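Local coordinates for putative hemin transport system, substrate-binding protein (Burkholderia cenocepacia J2315, PDB 5GIZ) that binds heme in the periplasm and probably hands it to the inner-membrane transporter of a bacterial heme-uptake system, at residues L69-A74 / A112-V117; G13-T18 / R105-G110; A163-Q168 / N183-F188; D205-S210 / T232-A237. One frame throughout, in Å; residues are numbered along the deposited sequence. Where two conformers were deposited one is given.

Interaction 1 of 4, residues L69-A74 / A112-V117; sequences LVLASA and AQALDV
Helix 101-114 packs by its C-terminal end against strand 69-72 of the four-stranded parallel sheet, and two leucines of the strand meet Ala114 and Leu115. Leu71 CD2 lies 3.7 Å from Ala114 CB, while its other methyl, CD1, comes within 4.2 Å of Leu115 CD2. From Leu69 it is CD2 that does the touching: it is 3.7 Å from the carbonyl oxygen, Ala114 O, and 4.1 Å from Leu115 CD2. That last methyl therefore meets one branch of each strand leucine. The two leucines reach the helix by different rotations: Leu69 has CG anti to the backbone N (chi1 173°), whereas CG of Leu71 lies beside its own N (chi1 -52°). The side-chain contacts are apolar, apart from the approach of Leu69 CD2 to Ala114 O; 156 Å² is buried in all. The helix stops here in a Schellman motif, in which Asp116 takes a positive phi of 57° and Asp116 N bonds to Gln113 O at 3.1 Å, with Val117 N to Ala112 O at 2.8 Å. Asp116 also forms a salt bridge with Arg29, and Leu115 packs further on Val8 and Tyr30. A helix laid on a parallel sheet in this way is characteristic of the alpha/beta lobes of periplasmic binding proteins.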
loop_
_atom_site.group_PDB
_atom_site.type_symbol
_atom_site.label_atom_id
_atom_site.label_comp_id
_atom_site.label_asym_id
_atom_site.label_seq_id
_atom_site.Cartn_x
_atom_site.Cartn_y
_atom_site.Cartn_z
ATOM N N LEU A 69 -18.469 3.354 -14.414
ATOM C CA LEU A 69 -17.273 2.505 -14.409
ATOM C C LEU A 69 -16.759 2.362 -12.997
ATOM O O LEU A 69 -16.774 3.318 -12.265
ATOM C CB LEU A 69 -16.231 3.177 -15.284
ATOM C CG LEU A 69 -14.818 2.594 -15.334
ATOM C CD1 LEU A 69 -14.818 1.189 -15.908
ATOM C CD2 LEU A 69 -13.890 3.506 -16.133
ATOM N N VAL A 70 -16.270 1.176 -12.650
ATOM C CA VAL A 70 -15.603 0.887 -11.411
ATOM C C VAL A 70 -14.197 0.374 -11.753
ATOM O O VAL A 70 -14.059 -0.577 -12.510
ATOM C CB VAL A 70 -16.355 -0.183 -10.571
ATOM C CG1 VAL A 70 -15.538 -0.595 -9.364
ATOM C CG2 VAL A 70 -17.760 0.270 -10.198
ATOM N N LEU A 71 -13.184 0.998 -11.193
ATOM C CA LEU A 71 -11.833 0.521 -11.226
ATOM C C LEU A 71 -11.573 -0.164 -9.920
ATOM O O LEU A 71 -11.670 0.462 -8.867
ATOM C CB LEU A 71 -10.856 1.681 -11.401
ATOM C CG LEU A 71 -11.168 2.625 -12.577
ATOM C CD1 LEU A 71 -10.194 3.831 -12.511
ATOM C CD2 LEU A 71 -11.148 1.898 -13.871
ATOM N N ALA A 72 -11.276 -1.460 -9.983
ATOM C CA ALA A 72 -11.198 -2.272 -8.793
ATOM C C ALA A 72 -9.878 -2.946 -8.606
ATOM O O ALA A 72 -9.331 -3.576 -9.537
ATOM C CB ALA A 72 -12.295 -3.338 -8.821
ATOM N N SER A 73 -9.366 -2.838 -7.400
ATOM C CA SER A 73 -8.103 -3.485 -7.079
ATOM C C SER A 73 -8.364 -4.975 -6.990
ATOM O O SER A 73 -9.518 -5.447 -6.848
ATOM C CB SER A 73 -7.592 -2.958 -5.758
ATOM O OG SER A 73 -8.465 -3.413 -4.775
ATOM N N ALA A 74 -7.249 -5.695 -6.936
ATOM C CA ALA A 74 -7.263 -7.144 -6.769
ATOM C C ALA A 74 -7.995 -7.561 -5.491
ATOM O O ALA A 74 -8.592 -8.615 -5.438
ATOM C CB ALA A 74 -5.817 -7.657 -6.757
ATOM N N ALA A 112 -5.094 4.785 -16.864
ATOM C CA ALA A 112 -5.176 5.827 -17.897
ATOM C C ALA A 112 -5.953 5.334 -19.149
ATOM O O ALA A 112 -6.742 6.090 -19.752
ATOM C CB ALA A 112 -3.781 6.301 -18.289
ATOM N N GLN A 113 -5.760 4.063 -19.499
ATOM C CA GLN A 113 -6.525 3.452 -20.586
ATOM C C GLN A 113 -8.015 3.419 -20.272
ATOM O O GLN A 113 -8.830 3.832 -21.107
ATOM C CB GLN A 113 -6.074 2.017 -20.853
ATOM C CG GLN A 113 -6.970 1.255 -21.866
ATOM C CD GLN A 113 -7.005 1.842 -23.270
ATOM O OE1 GLN A 113 -8.023 1.737 -23.979
ATOM N NE2 GLN A 113 -5.899 2.441 -23.699
ATOM N N ALA A 114 -8.370 2.932 -19.069
ATOM C CA ALA A 114 -9.769 2.782 -18.680
ATOM C C ALA A 114 -10.487 4.120 -18.695
ATOM O O ALA A 114 -11.681 4.187 -19.011
ATOM C CB ALA A 114 -9.883 2.143 -17.307
ATOM N N LEU A 115 -9.753 5.181 -18.346
ATOM C CA LEU A 115 -10.284 6.556 -18.234
ATOM C C LEU A 115 -10.165 7.372 -19.541
ATOM O O LEU A 115 -10.575 8.528 -19.577
ATOM C CB LEU A 115 -9.615 7.302 -17.076
ATOM C CG LEU A 115 -9.890 6.737 -15.675
ATOM C CD1 LEU A 115 -9.135 7.563 -14.649
ATOM C CD2 LEU A 115 -11.370 6.688 -15.336
ATOM N N ASP A 116 -9.617 6.736 -20.568
ATOM C CA ASP A 116 -9.415 7.325 -21.900
ATOM C C ASP A 116 -8.584 8.591 -21.795
ATOM O O ASP A 116 -8.885 9.637 -22.404
ATOM C CB ASP A 116 -10.766 7.564 -22.567
ATOM C CG ASP A 116 -10.649 7.965 -24.010
ATOM O OD1 ASP A 116 -9.701 7.564 -24.735
ATOM O OD2 ASP A 116 -11.582 8.687 -24.432
ATOM N N VAL A 117 -7.523 8.497 -20.996
ATOM C CA VAL A 117 -6.545 9.574 -20.925
ATOM C C VAL A 117 -5.135 9.035 -21.150
ATOM O O VAL A 117 -4.257 9.171 -20.296
ATOM C CB VAL A 117 -6.653 10.378 -19.622
ATOM C CG1 VAL A 117 -7.946 11.199 -19.605
ATOM C CG2 VAL A 117 -6.579 9.486 -18.361
#

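Interaction 2 of 4, residues G13-T18 / R105-G110; sequences GALAET and RAKITG
Lys107 lies along helix 13-18 and supplies most of the contact that helix 105-110 makes with it. The chain of the lysine is extended beyond CG, and its aliphatic part crosses Leu15 at about a right angle, with Lys107 CG 4.0 Å from Leu15 CD2. Farther out, Lys107 NZ comes to 3.9 Å from Ala14 CB. The ammonium group is not left to this apolar neighbour: it forms a salt bridge with Glu97 and a hydrogen bond to Phe251 O, which together would fix the end of the buried chain.

The closest approach is made by Thr18. Its CG2 is anti to the backbone N, and this methyl faces the other helix, 3.6 Å from Lys107 O and 3.8 Å from Ile108 CA. The hydroxyl serves its own helix, since Thr18 OG1 donates to Ala14 O at 2.8 Å, tilted 25° from the carbonyl plane. Thr18 N reaches the same oxygen from the opposite face, so two donors grip Ala14 O. Beyond its CA, the side chain of Ile108 packs more loosely, its CG1 4.4 Å from Thr18 CG2, and on the outer side Ala106 and Thr109 are exposed and make no contact with 13-18.

The short axes approach to 9.9 Å and cross at -52°. Gly13, which contacts heme in the heme-bound protein, begins helix 13-23. Leu15 also packs on Val10 of strand 6-11, while Ile108 also touches Leu124 and Phe128 of helix 118-141, so helix 101-114 packs against both helix 13-23 and helix 118-141.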
loop_
_atom_site.group_PDB
_atom_site.type_symbol
_atom_site.label_atom_id
_atom_site.label_comp_id
_atom_site.label_asym_id
_atom_site.label_seq_id
_atom_site.Cartn_x
_atom_site.Cartn_y
_atom_site.Cartn_z
ATOM N N GLY A 13 -6.898 2.088 -2.470
ATOM C CA GLY A 13 -6.253 3.364 -2.291
ATOM C C GLY A 13 -5.237 3.772 -3.343
ATOM O O GLY A 13 -5.190 4.918 -3.797
ATOM N N ALA A 14 -4.421 2.833 -3.781
ATOM C CA ALA A 14 -3.457 3.151 -4.803
ATOM C C ALA A 14 -4.069 3.439 -6.135
ATOM O O ALA A 14 -3.491 4.163 -6.924
ATOM C CB ALA A 14 -2.427 2.028 -4.942
ATOM N N LEU A 15 -5.202 2.775 -6.472
ATOM C CA LEU A 15 -5.923 3.075 -7.677
ATOM C C LEU A 15 -6.492 4.461 -7.652
ATOM O O LEU A 15 -6.482 5.197 -8.656
ATOM C CB LEU A 15 -7.021 2.013 -7.971
ATOM C CG LEU A 15 -6.542 0.656 -8.405
ATOM C CD1 LEU A 15 -7.786 -0.141 -8.798
ATOM C CD2 LEU A 15 -5.593 0.705 -9.583
ATOM N N ALA A 16 -7.020 4.889 -6.486
ATOM C CA ALA A 16 -7.518 6.222 -6.382
ATOM C C ALA A 16 -6.384 7.238 -6.528
ATOM O O ALA A 16 -6.536 8.253 -7.201
ATOM C CB ALA A 16 -8.263 6.442 -5.070
ATOM N N GLU A 17 -5.249 6.966 -5.891
ATOM C CA GLU A 17 -4.092 7.823 -6.069
ATOM C C GLU A 17 -3.713 7.931 -7.530
ATOM O O GLU A 17 -3.364 9.033 -7.999
ATOM C CB GLU A 17 -2.903 7.310 -5.277
ATOM C CG GLU A 17 -3.042 7.462 -3.759
ATOM C CD GLU A 17 -1.741 7.292 -3.029
ATOM O OE1 GLU A 17 -0.693 7.773 -3.510
ATOM O OE2 GLU A 17 -1.707 6.663 -1.952
ATOM N N THR A 18 -3.723 6.797 -8.227
ATOM C CA THR A 18 -3.367 6.816 -9.632
ATOM C C THR A 18 -4.324 7.683 -10.432
ATOM O O THR A 18 -3.912 8.569 -11.185
ATOM C CB THR A 18 -3.359 5.382 -10.144
ATOM O OG1 THR A 18 -2.397 4.578 -9.429
ATOM C CG2 THR A 18 -3.022 5.301 -11.643
ATOM N N ARG A 105 3.455 0.389 -12.485
ATOM C CA ARG A 105 3.452 0.942 -13.847
ATOM C C ARG A 105 2.228 0.461 -14.631
ATOM O O ARG A 105 1.617 1.245 -15.407
ATOM C CB ARG A 105 4.728 0.557 -14.575
ATOM C CG ARG A 105 5.930 1.140 -13.863
ATOM C CD ARG A 105 7.189 0.680 -14.480
ATOM N NE ARG A 105 7.490 1.497 -15.634
ATOM C CZ ARG A 105 7.650 1.075 -16.882
ATOM N NH1 ARG A 105 7.413 -0.215 -17.247
ATOM N NH2 ARG A 105 8.033 1.990 -17.809
ATOM N N ALA A 106 1.791 -0.782 -14.402
ATOM C CA ALA A 106 0.595 -1.308 -15.048
ATOM C C ALA A 106 -0.681 -0.647 -14.525
ATOM O O ALA A 106 -1.632 -0.478 -15.255
ATOM C CB ALA A 106 0.519 -2.827 -14.879
ATOM N N LYS A 107 -0.698 -0.249 -13.265
ATOM C CA LYS A 107 -1.817 0.510 -12.729
ATOM C C LYS A 107 -1.870 1.882 -13.439
ATOM O O LYS A 107 -2.910 2.377 -13.803
ATOM C CB LYS A 107 -1.698 0.707 -11.212
ATOM C CG LYS A 107 -1.874 -0.549 -10.377
ATOM C CD LYS A 107 -1.684 -0.303 -8.886
ATOM C CE LYS A 107 -1.373 -1.586 -8.105
ATOM N NZ LYS A 107 -1.314 -1.331 -6.627
ATOM N N ILE A 108 -0.704 2.509 -13.605
ATOM C CA ILE A 108 -0.688 3.819 -14.276
ATOM C C ILE A 108 -1.258 3.716 -15.695
ATOM O O ILE A 108 -2.170 4.443 -16.060
ATOM C CB ILE A 108 0.728 4.442 -14.288
ATOM C CG1 ILE A 108 1.142 4.784 -12.840
ATOM C CG2 ILE A 108 0.812 5.695 -15.159
ATOM C CD1 ILE A 108 2.606 5.129 -12.669
ATOM N N THR A 109 -0.728 2.796 -16.484
ATOM C CA THR A 109 -1.139 2.716 -17.869
ATOM C C THR A 109 -2.557 2.156 -17.978
ATOM O O THR A 109 -3.335 2.586 -18.855
ATOM C CB THR A 109 -0.148 1.844 -18.705
ATOM O OG1 THR A 109 -0.059 0.502 -18.216
ATOM C CG2 THR A 109 1.213 2.507 -18.672
ATOM N N GLY A 110 -2.894 1.190 -17.122
ATOM C CA GLY A 110 -4.224 0.574 -17.100
ATOM C C GLY A 110 -5.353 1.523 -16.698
ATOM O O GLY A 110 -6.424 1.569 -17.301
#

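Interaction 3 of 4, residues A163-Q168 / N183-F188; sequences ALVAGQ and NAMQGF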
loop_
_atom_site.group_PDB
_atom_site.type_symbol
_atom_site.label_atom_id
_atom_site.label_comp_id
_atom_site.label_asym_id
_atom_site.label_seq_id
_atom_site.Cartn_x
_atom_site.Cartn_y
_atom_site.Cartn_z
ATOM N N ALA A 163 1.784 -10.422 17.764
ATOM C CA ALA A 163 1.858 -9.630 16.552
ATOM C C ALA A 163 1.556 -10.481 15.333
ATOM O O ALA A 163 1.955 -11.673 15.283
ATOM C CB ALA A 163 3.255 -9.055 16.394
ATOM N N LEU A 164 0.908 -9.882 14.352
ATOM C CA LEU A 164 0.734 -10.487 13.020
ATOM C C LEU A 164 1.801 -9.870 12.105
ATOM O O LEU A 164 1.850 -8.647 11.985
ATOM C CB LEU A 164 -0.672 -10.182 12.514
ATOM C CG LEU A 164 -1.071 -10.872 11.215
ATOM C CD1 LEU A 164 -1.378 -12.334 11.490
ATOM C CD2 LEU A 164 -2.264 -10.193 10.577
ATOM N N VAL A 165 2.626 -10.719 11.482
ATOM C CA VAL A 165 3.821 -10.248 10.778
ATOM C C VAL A 165 3.863 -10.725 9.328
ATOM O O VAL A 165 3.266 -11.735 8.992
ATOM C CB VAL A 165 5.106 -10.675 11.518
ATOM C CG1 VAL A 165 5.098 -10.082 12.914
ATOM C CG2 VAL A 165 5.234 -12.209 11.560
ATOM N N ALA A 166 4.554 -9.961 8.479
ATOM C CA ALA A 166 4.621 -10.212 7.049
ATOM C C ALA A 166 5.774 -11.144 6.669
ATOM O O ALA A 166 6.924 -10.924 7.028
ATOM C CB ALA A 166 4.762 -8.903 6.309
ATOM N N GLY A 167 5.409 -12.202 5.950
ATOM C CA GLY A 167 6.368 -13.065 5.298
ATOM C C GLY A 167 6.546 -12.642 3.849
ATOM O O GLY A 167 6.499 -11.460 3.522
ATOM N N GLN A 168 6.817 -13.613 2.985
ATOM C CA GLN A 168 6.995 -13.313 1.586
ATOM C C GLN A 168 5.647 -13.105 0.873
ATOM O O GLN A 168 4.571 -13.352 1.444
ATOM C CB GLN A 168 7.844 -14.401 0.941
ATOM C CG GLN A 168 9.339 -14.273 1.284
ATOM C CD GLN A 168 9.681 -14.493 2.749
ATOM O OE1 GLN A 168 9.614 -15.607 3.283
ATOM N NE2 GLN A 168 10.076 -13.401 3.419
ATOM N N ASN A 183 13.858 -8.965 4.838
ATOM C CA ASN A 183 12.788 -9.342 5.727
ATOM C C ASN A 183 13.310 -10.287 6.793
ATOM O O ASN A 183 13.903 -11.341 6.463
ATOM C CB ASN A 183 11.621 -9.933 4.924
ATOM C CG ASN A 183 10.359 -10.079 5.748
ATOM O OD1 ASN A 183 10.375 -9.973 6.975
ATOM N ND2 ASN A 183 9.206 -10.325 5.082
ATOM N N ALA A 184 13.112 -9.917 8.045
ATOM C CA ALA A 184 13.590 -10.746 9.166
ATOM C C ALA A 184 12.822 -12.070 9.199
ATOM O O ALA A 184 13.348 -13.084 9.605
ATOM C CB ALA A 184 13.427 -10.022 10.463
ATOM N N MET A 185 11.575 -12.039 8.750
ATOM C CA MET A 185 10.766 -13.236 8.612
ATOM C C MET A 185 10.980 -13.915 7.245
ATOM O O MET A 185 10.819 -13.274 6.209
ATOM C CB MET A 185 9.278 -12.897 8.731
ATOM C CG MET A 185 8.832 -12.140 9.966
ATOM S SD MET A 185 9.414 -12.875 11.521
ATOM C CE MET A 185 8.667 -14.451 11.448
ATOM N N GLN A 186 11.309 -15.220 7.287
ATOM C CA GLN A 186 11.539 -16.031 6.100
ATOM C C GLN A 186 10.868 -17.367 6.256
ATOM O O GLN A 186 10.706 -17.837 7.377
ATOM C CB GLN A 186 13.033 -16.233 5.892
ATOM C CG GLN A 186 13.785 -14.948 5.586
ATOM C CD GLN A 186 13.412 -14.355 4.224
ATOM O OE1 GLN A 186 13.074 -15.091 3.286
ATOM N NE2 GLN A 186 13.500 -13.017 4.103
ATOM N N GLY A 187 10.490 -17.959 5.135
ATOM C CA GLY A 187 10.007 -19.347 5.129
ATOM C C GLY A 187 8.505 -19.549 5.044
ATOM O O GLY A 187 8.024 -20.679 5.080
ATOM N N PHE A 188 7.739 -18.471 4.916
ATOM C CA PHE A 188 6.320 -18.569 4.700
ATOM C C PHE A 188 5.853 -17.355 3.904
ATOM O O PHE A 188 6.527 -16.310 3.887
ATOM C CB PHE A 188 5.554 -18.629 6.029
ATOM C CG PHE A 188 5.699 -17.389 6.876
ATOM C CD1 PHE A 188 6.780 -17.251 7.706
ATOM C CD2 PHE A 188 4.752 -16.403 6.846
ATOM C CE1 PHE A 188 6.934 -16.102 8.494
ATOM C CE2 PHE A 188 4.888 -15.263 7.612
ATOM C CZ PHE A 188 5.975 -15.103 8.440
HETATM O O HOH W 1 8.397 -9.000 8.544
#
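With CG beside its backbone N (chi1 -76°) and a bend at chi2 (66°), the side chain of Gln168 folds back over segment 183-188, where its amide is held at both ends. Gln168 NE2 donates to Met185 O at 2.9 Å, almost straight at 170°, with that oxygen lying in the amide plane, and Gln168 OE1 accepts from Gly187 N at 3.1 Å. Gln168 N adds a backbone bond to Phe188 O at 2.9 Å. Nearly parallel to this amide lies that of Gln186, whose NE2 is turned to Asn183 O.

The loop after strand 182-183 leads to strand 191-193 of the mixed sheet, and the contact ties it to the end of strand 162-166. Asn183 OD1 accepts from Met185 N in an Asx turn. Asn183 ND2 donates to Ala166 O at 3.1 Å, standing above that carbonyl plane, and a water donates to both Ala166 O and Asn183 OD1. Asp173 OD1 accepts from both Asn183 ND2 and Gln168 NE2, and is the stronger partner for Asn183.

On the apolar side, Met185 CG lies 3.9 Å from Val165 CG2, the side chains crossing at about a right angle. The Phe188 ring brings CE2 to 3.5 Å from Gly167 CA, and Lys192 makes a cation-pi contact with it.

Interaction 4 of 4, residues D205-S210 / T232-A237; sequences DVVLIS and TPAGRA
Ala234 faces the start of strand 206-210 with its methyl group, and the orientation of Asp205 and Val207 around that group defines the contact. Ala234 CB points at the strand and sits 3.7 Å from Val206 N, over the peptide that links Asp205 to Val206. Ala234 CA is 3.4 Å from Asp205 O, close enough for a CA-H...O contact, although the angle of 122° at the hydrogen makes it a bent one. From the strand, Val207 offers a single branch: CG2 lies beside its backbone N, anti to the carbonyl carbon, and stands 3.9 Å from Ala234 CB.

The Asp205 side chain leaves its backbone away from the helix, but with chi1 at -54° the carboxylate comes back alongside Pro233. The two side chains cross at a slant, and Asp205 OD1 is 3.7 Å from Pro233 CB. This is van der Waals contact; the polar partners lie elsewhere, with Asp205 OD2 accepting from Arg151 N and Asp205 O from Arg239 NH1.

Thr232 is the N-cap of the helix: its OG1 accepts from Gly235 N at 2.9 Å. Ala237 belongs to a calcium-binding site of this protein; no calcium is bound to this chain here. Strand 206-210 runs parallel between strands 151-159 and 240-243, and the short helix 233-237 lies against its N-terminal end, just ahead of strand 240-243 in the chain.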
loop_
_atom_site.group_PDB
_atom_site.type_symbol
_atom_site.label_atom_id
_atom_site.label_comp_id
_atom_site.label_asym_id
_atom_site.label_seq_id
_atom_site.Cartn_x
_atom_site.Cartn_y
_atom_site.Cartn_z
ATOM N N ASP A 205 16.656 -6.357 13.433
ATOM C CA ASP A 205 17.403 -5.155 13.756
ATOM C C ASP A 205 16.519 -3.936 13.901
ATOM O O ASP A 205 16.841 -3.054 14.625
ATOM C CB ASP A 205 18.482 -4.888 12.697
ATOM C CG ASP A 205 19.381 -6.081 12.480
ATOM O OD1 ASP A 205 19.806 -6.634 13.519
ATOM O OD2 ASP A 205 19.656 -6.542 11.341
ATOM N N VAL A 206 15.383 -3.913 13.205
ATOM C CA VAL A 206 14.419 -2.802 13.281
ATOM C C VAL A 206 13.038 -3.393 13.241
ATOM O O VAL A 206 12.803 -4.387 12.526
ATOM C CB VAL A 206 14.526 -1.848 12.057
ATOM C CG1 VAL A 206 13.600 -0.598 12.145
ATOM C CG2 VAL A 206 15.956 -1.358 11.860
ATOM N N VAL A 207 12.126 -2.857 14.020
ATOM C CA VAL A 207 10.722 -3.170 13.874
ATOM C C VAL A 207 10.048 -2.038 13.110
ATOM O O VAL A 207 10.090 -0.880 13.516
ATOM C CB VAL A 207 10.037 -3.322 15.230
ATOM C CG1 VAL A 207 8.582 -3.586 15.051
ATOM C CG2 VAL A 207 10.708 -4.402 16.081
ATOM N N LEU A 208 9.386 -2.406 12.022
ATOM C CA LEU A 208 8.644 -1.521 11.160
ATOM C C LEU A 208 7.171 -1.805 11.404
ATOM O O LEU A 208 6.746 -2.948 11.492
ATOM C CB LEU A 208 8.968 -1.832 9.707
ATOM C CG LEU A 208 8.297 -0.998 8.611
ATOM C CD1 LEU A 208 8.715 0.473 8.732
ATOM C CD2 LEU A 208 8.653 -1.563 7.231
ATOM N N ILE A 209 6.410 -0.746 11.505
ATOM C CA ILE A 209 4.971 -0.842 11.791
ATOM C C ILE A 209 4.273 0.336 11.141
ATOM O O ILE A 209 4.842 1.429 10.984
ATOM C CB ILE A 209 4.747 -0.908 13.322
ATOM C CG1 ILE A 209 3.304 -1.264 13.667
ATOM C CG2 ILE A 209 5.148 0.365 13.988
ATOM C CD1 ILE A 209 3.145 -1.560 15.141
ATOM N N SER A 210 3.015 0.168 10.766
ATOM C CA SER A 210 2.280 1.317 10.293
ATOM C C SER A 210 1.903 2.240 11.470
ATOM O O SER A 210 1.817 1.805 12.617
ATOM C CB SER A 210 1.037 0.945 9.501
ATOM O OG SER A 210 0.084 0.340 10.358
ATOM N N THR A 232 15.583 -8.822 21.461
ATOM C CA THR A 232 15.978 -8.890 20.058
ATOM C C THR A 232 16.922 -7.722 19.844
ATOM O O THR A 232 16.976 -6.788 20.647
ATOM C CB THR A 232 14.791 -8.700 19.085
ATOM O OG1 THR A 232 14.227 -7.413 19.285
ATOM C CG2 THR A 232 13.723 -9.737 19.282
ATOM N N PRO A 233 17.637 -7.707 18.720
ATOM C CA PRO A 233 18.510 -6.556 18.511
ATOM C C PRO A 233 17.748 -5.237 18.479
ATOM O O PRO A 233 18.196 -4.233 19.056
ATOM C CB PRO A 233 19.217 -6.890 17.180
ATOM C CG PRO A 233 19.243 -8.380 17.164
ATOM C CD PRO A 233 17.939 -8.809 17.799
ATOM N N ALA A 234 16.594 -5.234 17.800
ATOM C CA ALA A 234 15.740 -4.062 17.715
ATOM C C ALA A 234 15.259 -3.674 19.089
ATOM O O ALA A 234 15.199 -2.504 19.441
ATOM C CB ALA A 234 14.543 -4.353 16.826
ATOM N N GLY A 235 14.888 -4.658 19.912
ATOM C CA GLY A 235 14.420 -4.325 21.278
ATOM C C GLY A 235 15.467 -3.741 22.190
ATOM O O GLY A 235 15.224 -2.805 22.911
ATOM N N ARG A 236 16.673 -4.256 22.104
ATOM C CA ARG A 236 17.786 -3.802 22.894
ATOM C C ARG A 236 18.164 -2.380 22.523
ATOM O O ARG A 236 18.571 -1.610 23.375
ATOM C CB ARG A 236 18.991 -4.753 22.714
ATOM C CG ARG A 236 18.719 -6.137 23.328
ATOM C CD ARG A 236 19.806 -7.151 22.994
ATOM N NE ARG A 236 19.359 -8.391 23.646
ATOM C CZ ARG A 236 19.089 -9.539 23.006
ATOM N NH1 ARG A 236 19.312 -9.642 21.717
ATOM N NH2 ARG A 236 18.638 -10.577 23.683
ATOM N N ALA A 237 18.043 -2.051 21.228
ATOM C CA ALA A 237 18.353 -0.723 20.724
ATOM C C ALA A 237 17.111 0.181 20.674
ATOM O O ALA A 237 17.247 1.350 20.333
ATOM C CB ALA A 237 18.969 -0.823 19.364
#

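Interactions 1 and 2 share helix 101-114 and touch each other, Leu15 CD1 lying 3.4 Å from Ser73 N; both are buried and largely apolar, but one sets the helix end on a sheet and the other crosses two helices. Interactions 3 and 4 lie on the opposite side of the chain's centre and reach a common mixed sheet, with centres about 14 Å apart and no direct touch. Interaction 3 is only partly buried and is the polar member, with four hydrogen bonds between its segments. Interaction 4, though buried, depends on van der Waals contacts and a bent CA-H...O contact. The centres of interactions 1 and 4 are about 39 Å apart.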